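Local coordinates for uncharacterized protein (Bacteroides fragilis, PDB 3NNG), which is of unknown function but contains an F5/8 type C (discoidin-like) domain that holds a calcium ion and may, as in relatives, bind carbohydrate, at residues N90-E101 with N134-P145. The protein carries 1 engineered substitution. Sequence-based numbering, arbitrary orientation.
Sequences NLRSAEIKVRKE and NVKEFRINCLTP
E95, K97 and R99 pair with N141, R139 and E137 through two backbone hydrogen bonds each, the ladder of two antiparallel strands, 93-100 and the last part of 124-144. Classic bulges interrupt it at both ends: K136 N (2.8 Å) and E137 N share R99 O, L143 N and T144 N share S93 O, and T144 O takes both R92 N and S93 N. Beyond the strand end, E101 N bonds N134 O at 2.8 Å. The pair belongs to the jelly-roll-like beta-sandwich of F5/8 type C domains; strand 107-114 flanks 93-100 on its other edge. Apolar side chains from A94, I96, V98, F138, I140 and C142 share the buried face. I96 CD1 presses obliquely on F138 CZ (3.3 Å) and tightly on I140 CB (3.5 Å), while I140 CG1, anti to its own N (chi1 -180°), meets A94 CB at 3.6 Å. L91 CD1 and I140 CD1 meet tip to tip. On the polar face, R99 bends at chi3 (51°) into a salt bridge, with NE to E137 OE1 at 2.9 Å in the guanidinium plane; NH2 bonds the same oxygen at a more bent angle (136°), and NH1 bonds E103 O. S93 OG and T144 OG1 hydrogen-bond at 2.6 Å.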
ATOM      1  N   ASN A  90       9.314  -9.118   3.079  1.00 15.37           N
ATOM      2  CA  ASN A  90       8.391  -8.616   2.068  1.00 16.64           C
ATOM      3  C   ASN A  90       6.952  -8.978   2.456  1.00 15.15           C
ATOM      4  O   ASN A  90       6.722  -9.989   3.118  1.00 17.71           O
ATOM      5  CB  ASN A  90       8.713  -9.197   0.693  1.00 20.50           C
ATOM      6  CG  ASN A  90      10.039  -8.714   0.145  1.00 17.84           C
ATOM      7  OD1 ASN A  90      10.578  -9.313  -0.786  1.00 25.53           O
ATOM      8  ND2 ASN A  90      10.572  -7.624   0.709  1.00 11.55           N
ATOM      9  N   LEU A  91       6.001  -8.157   2.022  1.00 18.75           N
ATOM     10  CA  LEU A  91       4.586  -8.327   2.346  1.00 18.83           C
ATOM     11  C   LEU A  91       4.050  -9.633   1.769  1.00 20.21           C
ATOM     12  O   LEU A  91       4.259  -9.928   0.599  1.00 19.78           O
ATOM     13  CB  LEU A  91       3.783  -7.175   1.750  1.00 17.24           C
ATOM     14  CG  LEU A  91       2.586  -6.538   2.463  1.00 25.49           C
ATOM     15  CD1 LEU A  91       1.606  -6.005   1.421  1.00 14.18           C
ATOM     16  CD2 LEU A  91       1.893  -7.446   3.461  1.00 19.66           C
ATOM     17  N   ARG A  92       3.319 -10.381   2.585  1.00 17.21           N
ATOM     18  CA  ARG A  92       2.795 -11.686   2.213  1.00 23.96           C
ATOM     19  C   ARG A  92       1.267 -11.631   2.046  1.00 26.04           C
ATOM     20  O   ARG A  92       0.715 -12.152   1.073  1.00 21.13           O
ATOM     21  CB  ARG A  92       3.138 -12.682   3.316  1.00 24.11           C
ATOM     22  CG  ARG A  92       3.731 -13.967   2.866  1.00 45.06           C
ATOM     23  CD  ARG A  92       2.906 -14.622   1.793  1.00 53.35           C
ATOM     24  NE  ARG A  92       3.723 -14.781   0.601  1.00 63.01           N
ATOM     25  CZ  ARG A  92       4.873 -15.444   0.574  1.00 60.29           C
ATOM     26  NH1 ARG A  92       5.335 -16.025   1.674  1.00 65.89           N
ATOM     27  NH2 ARG A  92       5.559 -15.529  -0.557  1.00 54.01           N
ATOM     28  N   SER A  93       0.585 -11.020   3.010  1.00 15.18           N
ATOM     29  CA  SER A  93      -0.871 -10.885   2.931  1.00 25.15           C
ATOM     30  C   SER A  93      -1.370  -9.582   3.561  1.00 26.08           C
ATOM     31  O   SER A  93      -0.797  -9.086   4.532  1.00 25.80           O
ATOM     32  CB  SER A  93      -1.563 -12.088   3.588  1.00 24.31           C
ATOM     33  OG  SER A  93      -1.191 -12.205   4.953  1.00 27.24           O
ATOM     34  N   ALA A  94      -2.445  -9.032   3.011  1.00 19.14           N
ATOM     35  CA  ALA A  94      -2.959  -7.759   3.502  1.00 22.56           C
ATOM     36  C   ALA A  94      -4.448  -7.687   3.330  1.00 22.56           C
ATOM     37  O   ALA A  94      -5.034  -8.443   2.550  1.00 18.99           O
ATOM     38  CB  ALA A  94      -2.304  -6.575   2.763  1.00 10.97           C
ATOM     39  N   GLU A  95      -5.037  -6.749   4.058  1.00 20.49           N
ATOM     40  CA  GLU A  95      -6.439  -6.409   3.938  1.00 26.10           C
ATOM     41  C   GLU A  95      -6.535  -4.916   3.632  1.00 22.97           C
ATOM     42  O   GLU A  95      -5.718  -4.125   4.105  1.00 25.25           O
ATOM     43  CB  GLU A  95      -7.159  -6.727   5.240  1.00 31.34           C
ATOM     44  CG  GLU A  95      -8.659  -6.753   5.124  1.00 53.38           C
ATOM     45  CD  GLU A  95      -9.250  -8.057   5.627  1.00 66.26           C
ATOM     46  OE1 GLU A  95      -8.590  -8.728   6.457  1.00 62.06           O
ATOM     47  OE2 GLU A  95     -10.373  -8.406   5.191  1.00 70.05           O
ATOM     48  N   ILE A  96      -7.529  -4.543   2.834  1.00 14.58           N
ATOM     49  CA  ILE A  96      -7.700  -3.165   2.377  1.00 16.87           C
ATOM     50  C   ILE A  96      -8.979  -2.538   2.936  1.00 17.10           C
ATOM     51  O   ILE A  96     -10.027  -3.173   2.941  1.00 19.71           O
ATOM     52  CB  ILE A  96      -7.788  -3.104   0.828  1.00 34.16           C
ATOM     53  CG1 ILE A  96      -6.464  -3.530   0.185  1.00 27.28           C
ATOM     54  CG2 ILE A  96      -8.194  -1.717   0.361  1.00 39.97           C
ATOM     55  CD1 ILE A  96      -5.274  -2.718   0.632  1.00 17.78           C
ATOM     56  N   LYS A  97      -8.886  -1.287   3.390  1.00 16.80           N
ATOM     57  CA  LYS A  97     -10.064  -0.479   3.688  1.00 17.28           C
ATOM     58  C   LYS A  97      -9.978   0.829   2.914  1.00 19.01           C
ATOM     59  O   LYS A  97      -8.898   1.400   2.776  1.00 22.63           O
ATOM     60  CB  LYS A  97     -10.185  -0.174   5.188  1.00 20.61           C
ATOM     61  CG  LYS A  97     -10.313  -1.408   6.073  1.00 27.17           C
ATOM     62  CD  LYS A  97     -10.766  -1.038   7.481  1.00 31.04           C
ATOM     63  CE  LYS A  97     -11.606  -2.154   8.100  1.00 42.25           C
ATOM     64  NZ  LYS A  97     -10.883  -3.452   8.275  1.00 45.50           N
ATOM     65  N   VAL A  98     -11.122   1.304   2.419  1.00 14.09           N
ATOM     66  CA  VAL A  98     -11.196   2.617   1.779  1.00 19.10           C
ATOM     67  C   VAL A  98     -12.309   3.438   2.399  1.00 22.06           C
ATOM     68  O   VAL A  98     -13.222   2.894   3.025  1.00 20.77           O
ATOM     69  CB  VAL A  98     -11.457   2.506   0.265  1.00 11.57           C
ATOM     70  CG1 VAL A  98     -10.334   1.719  -0.409  1.00 13.68           C
ATOM     71  CG2 VAL A  98     -12.784   1.812   0.019  1.00 18.51           C
ATOM     72  N   ARG A  99     -12.212   4.752   2.232  1.00 24.30           N
ATOM     73  CA  ARG A  99     -13.262   5.678   2.630  1.00 20.90           C
ATOM     74  C   ARG A  99     -13.619   6.502   1.393  1.00 16.92           C
ATOM     75  O   ARG A  99     -12.748   7.078   0.739  1.00 17.13           O
ATOM     76  CB  ARG A  99     -12.774   6.591   3.763  1.00 13.83           C
ATOM     77  CG  ARG A  99     -13.877   7.320   4.520  1.00 16.23           C
ATOM     78  CD  ARG A  99     -13.292   8.271   5.561  1.00 15.48           C
ATOM     79  NE  ARG A  99     -12.275   9.148   4.974  1.00 21.10           N
ATOM     80  CZ  ARG A  99     -12.533  10.216   4.222  1.00 22.37           C
ATOM     81  NH1 ARG A  99     -13.791  10.563   3.954  1.00 13.53           N
ATOM     82  NH2 ARG A  99     -11.528  10.938   3.723  1.00 15.93           N
ATOM     83  N   LYS A 100     -14.896   6.544   1.052  1.00 17.03           N
ATOM     84  CA  LYS A 100     -15.314   7.301  -0.112  1.00 18.85           C
ATOM     85  C   LYS A 100     -15.453   8.767   0.268  1.00 21.77           C
ATOM     86  O   LYS A 100     -15.714   9.091   1.432  1.00 18.94           O
ATOM     87  CB  LYS A 100     -16.603   6.718  -0.701  1.00 23.75           C
ATOM     88  CG  LYS A 100     -16.393   5.313  -1.287  1.00 30.41           C
ATOM     89  CD  LYS A 100     -17.691   4.526  -1.412  1.00 43.85           C
ATOM     90  CE  LYS A 100     -18.232   4.547  -2.843  1.00 53.83           C
ATOM     91  NZ  LYS A 100     -18.842   3.238  -3.237  1.00 56.03           N
ATOM     92  N   GLU A 101     -15.246   9.647  -0.710  1.00 23.30           N
ATOM     93  CA  GLU A 101     -15.339  11.085  -0.492  1.00 24.84           C
ATOM     94  C   GLU A 101     -16.685  11.465   0.104  1.00 22.93           C
ATOM     95  O   GLU A 101     -17.715  10.965  -0.321  1.00 22.60           O
ATOM     96  CB  GLU A 101     -15.126  11.840  -1.797  1.00 24.26           C
ATOM     97  CG  GLU A 101     -15.220  13.352  -1.638  1.00 35.34           C
ATOM     98  CD  GLU A 101     -14.682  14.100  -2.845  1.00 40.46           C
ATOM     99  OE1 GLU A 101     -15.185  13.862  -3.968  1.00 43.92           O
ATOM    100  OE2 GLU A 101     -13.753  14.923  -2.669  1.00 35.91           O
ATOM    101  N   ASN A 134     -14.987   7.016  -6.217  1.00 17.97           N
ATOM    102  CA  ASN A 134     -14.805   8.097  -5.231  1.00 13.09           C
ATOM    103  C   ASN A 134     -13.985   7.755  -3.985  1.00 13.17           C
ATOM    104  O   ASN A 134     -14.280   8.240  -2.890  1.00 16.14           O
ATOM    105  CB  ASN A 134     -16.154   8.697  -4.798  1.00 20.16           C
ATOM    106  CG  ASN A 134     -17.108   8.943  -5.969  1.00 29.93           C
ATOM    107  OD1 ASN A 134     -16.736   9.523  -6.989  1.00 29.25           O
ATOM    108  ND2 ASN A 134     -18.355   8.509  -5.811  1.00 36.99           N
ATOM    109  N   VAL A 135     -12.954   6.928  -4.129  1.00 15.08           N
ATOM    110  CA  VAL A 135     -12.100   6.640  -2.981  1.00 11.39           C
ATOM    111  C   VAL A 135     -11.307   7.891  -2.611  1.00 14.63           C
ATOM    112  O   VAL A 135     -10.546   8.410  -3.431  1.00 17.46           O
ATOM    113  CB  VAL A 135     -11.155   5.458  -3.243  1.00 12.63           C
ATOM    114  CG1 VAL A 135     -10.106   5.380  -2.155  1.00 16.10           C
ATOM    115  CG2 VAL A 135     -11.955   4.131  -3.317  1.00 10.04           C
ATOM    116  N   LYS A 136     -11.506   8.392  -1.396  1.00 14.65           N
ATOM    117  CA  LYS A 136     -10.771   9.585  -0.929  1.00 13.12           C
ATOM    118  C   LYS A 136      -9.615   9.201  -0.010  1.00 15.52           C
ATOM    119  O   LYS A 136      -8.593   9.882   0.031  1.00 19.21           O
ATOM    120  CB  LYS A 136     -11.712  10.569  -0.216  1.00 21.31           C
ATOM    121  CG  LYS A 136     -11.076  11.909   0.213  1.00 20.71           C
ATOM    122  CD  LYS A 136     -10.419  12.594  -0.969  1.00 27.04           C
ATOM    123  CE  LYS A 136     -10.217  14.084  -0.744  1.00 38.52           C
ATOM    124  NZ  LYS A 136      -9.140  14.449   0.207  1.00 36.71           N
ATOM    125  N   GLU A 137      -9.779   8.096   0.712  1.00 12.81           N
ATOM    126  CA  GLU A 137      -8.745   7.589   1.612  1.00 21.41           C
ATOM    127  C   GLU A 137      -8.575   6.059   1.450  1.00 20.67           C
ATOM    128  O   GLU A 137      -9.555   5.330   1.302  1.00 19.77           O
ATOM    129  CB  GLU A 137      -9.113   7.948   3.060  1.00 18.21           C
ATOM    130  CG  GLU A 137      -7.969   7.905   4.045  1.00 21.44           C
ATOM    131  CD  GLU A 137      -8.290   8.647   5.343  1.00 26.55           C
ATOM    132  OE1 GLU A 137      -9.446   9.126   5.478  1.00 20.43           O
ATOM    133  OE2 GLU A 137      -7.388   8.742   6.217  1.00 18.15           O
ATOM    134  N   PHE A 138      -7.332   5.585   1.485  1.00 15.55           N
ATOM    135  CA  PHE A 138      -7.016   4.173   1.270  1.00 13.04           C
ATOM    136  C   PHE A 138      -6.098   3.715   2.386  1.00 17.28           C
ATOM    137  O   PHE A 138      -5.106   4.381   2.679  1.00 14.59           O
ATOM    138  CB  PHE A 138      -6.321   4.012  -0.088  1.00  4.98           C
ATOM    139  CG  PHE A 138      -5.716   2.641  -0.346  1.00 16.44           C
ATOM    140  CD1 PHE A 138      -4.480   2.302   0.172  1.00  7.15           C
ATOM    141  CD2 PHE A 138      -6.349   1.732  -1.189  1.00 10.95           C
ATOM    142  CE1 PHE A 138      -3.903   1.067  -0.090  1.00 14.76           C
ATOM    143  CE2 PHE A 138      -5.791   0.493  -1.456  1.00 16.79           C
ATOM    144  CZ  PHE A 138      -4.553   0.155  -0.912  1.00 10.78           C
ATOM    145  N   ARG A 139      -6.436   2.592   3.021  1.00 17.27           N
ATOM    146  CA  ARG A 139      -5.558   1.987   4.026  1.00 12.89           C
ATOM    147  C   ARG A 139      -5.264   0.533   3.696  1.00 15.95           C
ATOM    148  O   ARG A 139      -6.168  -0.223   3.325  1.00 16.65           O
ATOM    149  CB  ARG A 139      -6.154   2.070   5.438  1.00 14.48           C
ATOM    150  CG  ARG A 139      -5.171   1.592   6.542  1.00 14.39           C
ATOM    151  CD  ARG A 139      -5.596   2.053   7.954  1.00 13.12           C
ATOM    152  NE  ARG A 139      -5.741   3.506   8.041  1.00 15.13           N
ATOM    153  CZ  ARG A 139      -5.771   4.192   9.188  1.00 22.06           C
ATOM    154  NH1 ARG A 139      -5.657   3.565  10.352  1.00 13.27           N
ATOM    155  NH2 ARG A 139      -5.919   5.510   9.177  1.00 16.72           N
ATOM    156  N   ILE A 140      -4.004   0.136   3.848  1.00 16.75           N
ATOM    157  CA  ILE A 140      -3.657  -1.269   3.758  1.00 12.98           C
ATOM    158  C   ILE A 140      -3.174  -1.819   5.103  1.00 15.91           C
ATOM    159  O   ILE A 140      -2.127  -1.419   5.609  1.00 23.52           O
ATOM    160  CB  ILE A 140      -2.647  -1.543   2.606  1.00 18.48           C
ATOM    161  CG1 ILE A 140      -2.293  -3.029   2.525  1.00 14.94           C
ATOM    162  CG2 ILE A 140      -1.399  -0.680   2.743  1.00  9.79           C
ATOM    163  CD1 ILE A 140      -1.538  -3.412   1.241  1.00  8.80           C
ATOM    164  N   ASN A 141      -3.960  -2.719   5.689  1.00 11.77           N
ATOM    165  CA  ASN A 141      -3.583  -3.397   6.928  1.00  8.48           C
ATOM    166  C   ASN A 141      -2.796  -4.661   6.601  1.00 19.36           C
ATOM    167  O   ASN A 141      -3.361  -5.622   6.050  1.00 16.88           O
ATOM    168  CB  ASN A 141      -4.829  -3.749   7.747  1.00 19.82           C
ATOM    169  CG  ASN A 141      -5.530  -2.512   8.295  1.00 28.90           C
ATOM    170  OD1 ASN A 141      -4.898  -1.672   8.937  1.00 23.14           O
ATOM    171  ND2 ASN A 141      -6.834  -2.388   8.036  1.00 27.27           N
ATOM    172  N   CYS A 142      -1.498  -4.646   6.921  1.00 10.40           N
ATOM    173  CA  CYS A 142      -0.595  -5.733   6.581  1.00 13.99           C
ATOM    174  C   CYS A 142      -0.723  -6.835   7.611  1.00 19.16           C
ATOM    175  O   CYS A 142      -0.509  -6.604   8.796  1.00 14.95           O
ATOM    176  CB  CYS A 142       0.851  -5.220   6.486  1.00  5.95           C
ATOM    177  SG  CYS A 142       0.980  -3.897   5.226  1.00 17.27           S
ATOM    178  N   LEU A 143      -1.102  -8.020   7.143  1.00 17.56           N
ATOM    179  CA  LEU A 143      -1.347  -9.164   8.016  1.00 27.67           C
ATOM    180  C   LEU A 143      -0.101 -10.018   8.243  1.00 21.71           C
ATOM    181  O   LEU A 143       0.267 -10.290   9.387  1.00 20.12           O
ATOM    182  CB  LEU A 143      -2.502 -10.019   7.472  1.00 19.57           C
ATOM    183  CG  LEU A 143      -3.820  -9.247   7.340  1.00 21.80           C
ATOM    184  CD1 LEU A 143      -4.897 -10.109   6.677  1.00 20.27           C
ATOM    185  CD2 LEU A 143      -4.297  -8.716   8.705  1.00 17.49           C
ATOM    186  N   THR A 144       0.547 -10.454   7.165  1.00 15.38           N
ATOM    187  CA  THR A 144       1.798 -11.179   7.314  1.00 14.25           C
ATOM    188  C   THR A 144       2.823 -10.636   6.315  1.00 18.16           C
ATOM    189  O   THR A 144       2.442 -10.127   5.266  1.00 17.99           O
ATOM    190  CB  THR A 144       1.619 -12.711   7.098  1.00 21.97           C
ATOM    191  OG1 THR A 144       1.193 -12.952   5.754  1.00 24.04           O
ATOM    192  CG2 THR A 144       0.586 -13.302   8.075  1.00 19.92           C
ATOM    193  N   PRO A 145       4.120 -10.738   6.648  1.00 15.81           N
ATOM    194  CA  PRO A 145       4.583 -11.321   7.914  1.00 20.07           C
ATOM    195  C   PRO A 145       4.179 -10.463   9.107  1.00 21.02           C
ATOM    196  O   PRO A 145       3.953  -9.267   8.932  1.00 24.13           O
ATOM    197  CB  PRO A 145       6.111 -11.356   7.756  1.00 25.96           C
ATOM    198  CG  PRO A 145       6.424 -10.392   6.691  1.00 24.33           C
ATOM    199  CD  PRO A 145       5.239 -10.380   5.761  1.00 19.96           C
TER